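Long-range contact in antifreeze protein (Marinomonas primoryensis, PDB 5JUH), which forms the C-terminal calcium-binding RTX domain of a giant adhesin that binds its Antarctic bacterium to diatoms and ice, probably serving in type I secretion: residues I96-D101 with A120-D125. Residues are numbered along the deposited sequence; the frame is centred on the assembly and turned at random.
With CA (calcium ion), chain C.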
loop_
_atom_site.group_PDB
_atom_site.type_symbol
_atom_site.label_atom_id
_atom_site.label_comp_id
_atom_site.label_asym_id
_atom_site.label_seq_id
_atom_site.Cartn_x
_atom_site.Cartn_y
_atom_site.Cartn_z
ATOM N N ILE A 96 2.287 -7.626 5.020
ATOM C CA ILE A 96 2.789 -6.321 4.561
ATOM C C ILE A 96 3.416 -6.564 3.169
ATOM O O ILE A 96 4.270 -7.425 2.998
ATOM C CB ILE A 96 3.879 -5.769 5.499
ATOM C CG1 ILE A 96 3.276 -5.486 6.858
ATOM C CG2 ILE A 96 4.570 -4.566 4.878
ATOM C CD1 ILE A 96 4.284 -5.258 7.950
ATOM N N PHE A 97 2.967 -5.792 2.213
ATOM C CA PHE A 97 3.570 -5.784 0.906
ATOM C C PHE A 97 4.426 -4.562 0.773
ATOM O O PHE A 97 3.951 -3.436 0.863
ATOM C CB PHE A 97 2.482 -5.784 -0.235
ATOM C CG PHE A 97 1.539 -6.967 -0.124
ATOM C CD1 PHE A 97 1.794 -8.138 -0.786
ATOM C CD2 PHE A 97 0.333 -6.904 0.596
ATOM C CE1 PHE A 97 0.954 -9.230 -0.710
ATOM C CE2 PHE A 97 -0.506 -7.990 0.694
ATOM C CZ PHE A 97 -0.226 -9.116 0.011
ATOM N N ILE A 98 5.740 -4.792 0.652
ATOM C CA ILE A 98 6.662 -3.668 0.429
ATOM C C ILE A 98 6.811 -3.349 -1.012
ATOM O O ILE A 98 7.066 -4.260 -1.785
ATOM C CB ILE A 98 8.072 -4.006 1.052
ATOM C CG1 ILE A 98 7.965 -4.352 2.545
ATOM C CG2 ILE A 98 9.006 -2.826 0.852
ATOM C CD1 ILE A 98 9.293 -4.825 3.167
ATOM N N LEU A 99 6.584 -2.118 -1.401
ATOM C CA LEU A 99 6.583 -1.763 -2.805
ATOM C C LEU A 99 7.738 -0.776 -3.085
ATOM O O LEU A 99 8.007 0.131 -2.358
ATOM C CB LEU A 99 5.234 -1.077 -3.186
ATOM C CG LEU A 99 4.108 -2.139 -3.090
ATOM C CD1 LEU A 99 2.828 -1.368 -3.336
ATOM C CD2 LEU A 99 4.209 -3.178 -4.171
ATOM N N ASN A 100 8.331 -0.995 -4.217
ATOM C CA ASN A 100 9.396 -0.176 -4.798
ATOM C C ASN A 100 8.824 0.844 -5.722
ATOM O O ASN A 100 7.898 0.592 -6.514
ATOM C CB ASN A 100 10.446 -1.096 -5.461
ATOM C CG ASN A 100 9.887 -1.918 -6.578
ATOM O OD1 ASN A 100 10.459 -1.902 -7.778
ATOM N ND2 ASN A 100 8.829 -2.644 -6.286
ATOM N N ASP A 101 9.479 1.981 -5.772
ATOM C CA ASP A 101 9.096 3.018 -6.724
ATOM C C ASP A 101 9.885 2.767 -8.032
ATOM O O ASP A 101 11.042 2.827 -8.071
ATOM C CB ASP A 101 9.590 4.328 -6.111
ATOM C CG ASP A 101 9.108 5.524 -6.800
ATOM O OD1 ASP A 101 8.347 5.433 -7.797
ATOM O OD2 ASP A 101 9.609 6.699 -6.399
ATOM N N ALA A 120 -1.343 -4.696 4.643
ATOM C CA ALA A 120 -0.853 -3.317 4.643
ATOM C C ALA A 120 0.147 -3.125 3.541
ATOM O O ALA A 120 0.673 -4.061 3.047
ATOM C CB ALA A 120 -0.173 -3.015 5.979
ATOM N N LEU A 121 0.350 -1.894 3.130
ATOM C CA LEU A 121 1.312 -1.551 2.118
ATOM C C LEU A 121 2.413 -0.666 2.712
ATOM O O LEU A 121 2.142 0.359 3.313
ATOM C CB LEU A 121 0.636 -0.723 1.049
ATOM C CG LEU A 121 -0.602 -1.334 0.349
ATOM C CD1 LEU A 121 -1.202 -0.366 -0.637
ATOM C CD2 LEU A 121 -0.175 -2.600 -0.405
ATOM N N ASP A 122 3.654 -1.086 2.536
ATOM C CA ASP A 122 4.796 -0.240 2.918
ATOM C C ASP A 122 5.159 0.627 1.711
ATOM O O ASP A 122 5.712 0.094 0.736
ATOM C CB ASP A 122 5.956 -1.087 3.453
ATOM C CG ASP A 122 7.136 -0.227 3.944
ATOM O OD1 ASP A 122 7.264 0.919 3.459
ATOM O OD2 ASP A 122 7.869 -0.711 4.841
ATOM N N LEU A 123 4.842 1.887 1.830
ATOM C CA LEU A 123 5.036 2.778 0.716
ATOM C C LEU A 123 6.197 3.745 0.902
ATOM O O LEU A 123 6.265 4.664 0.216
ATOM C CB LEU A 123 3.740 3.655 0.492
ATOM C CG LEU A 123 2.515 2.757 0.164
ATOM C CD1 LEU A 123 1.334 3.696 -0.104
ATOM C CD2 LEU A 123 2.739 1.862 -1.083
ATOM N N THR A 124 7.019 3.457 1.878
ATOM C CA THR A 124 8.172 4.360 2.160
ATOM C C THR A 124 8.991 4.721 0.940
ATOM O O THR A 124 9.284 5.837 0.758
ATOM C CB THR A 124 9.092 3.712 3.222
ATOM O OG1 THR A 124 8.348 3.380 4.390
ATOM C CG2 THR A 124 10.225 4.682 3.619
ATOM N N ASP A 125 9.251 3.721 0.108
ATOM C CA ASP A 125 10.080 4.020 -1.069
ATOM C C ASP A 125 9.420 4.927 -2.099
ATOM O O ASP A 125 10.058 5.632 -2.790
ATOM C CB ASP A 125 10.468 2.689 -1.753
ATOM C CG ASP A 125 11.620 2.855 -2.749
ATOM O OD1 ASP A 125 12.634 3.307 -2.333
ATOM O OD2 ASP A 125 11.416 2.517 -3.849
HETATM CA CA CA C . 7.319 5.972 -9.815
HETATM O O HOH W 1 8.395 0.931 0.245
HETATM O O HOH W 2 10.104 8.413 -3.732
HETATM O O HOH W 3 6.145 3.985 -10.299
HETATM O O HOH W 4 5.313 5.238 -8.706
HETATM O O HOH W 5 9.163 7.485 -10.121
HETATM O O HOH W 6 6.267 7.917 -9.341
HETATM O O HOH W 7 6.725 6.602 -11.832
#
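Phe97 and Leu121 face each other on the buried side of two neighbouring parallel strands, 96-98 and 120-122, with Leu121 CD2 4.2 Å from Phe97 CB and set obliquely to the phenyl ring. The ring turns one edge to the Ala120 carbonyl, whose oxygen lies near the ring plane and also accepts a nearly straight bond from Phe97 N (3.0 Å). Phe97 O then receives Asp122 N, and Leu99 N reaches Asp122 O almost in line with its carbonyl, so the pairing runs past the end of strand 96-98. Further along this same side Leu99 and Leu123 lie alongside each other, Leu99 CD1 3.9 Å from Leu123 CD2, and both pack against Val165 of the facing sheet. Strands 76-78, 96-98 and 120-122 follow one another as successive parallel rungs of a calcium-bound RTX beta-roll, and strand 187-192 continues the sheet beyond 120-122.

On the other face Ala120 is buried, but Ile96, Ile98 and Asp122 are partly exposed. Asp122 CB sits over the gap between Ile96 CG2 and Ile98 CG1, 4.0 and 3.9 Å away, while its carboxylate, extended away from the backbone N (chi1 -176°), turns back onto its own segment: OD1 accepts Thr124 N, an Asx turn at the start of helix 124-127, and also Thr124 OG1. Where the two segments diverge, waters join in. Water 1 spans Leu99 O, Asp122 O and Asp125 N, and water 2 links Asp101 OD2 to Asp125 O. A direct bond also crosses here: Asp125 OD2 uses its anti lone pair to take Asp101 N at 2.8 Å, an N-H...O angle of 170°. Beyond this clasp, Asp101 OD1 binds a calcium ion at 2.3 Å, whose shell is completed by five waters and Thr102 O.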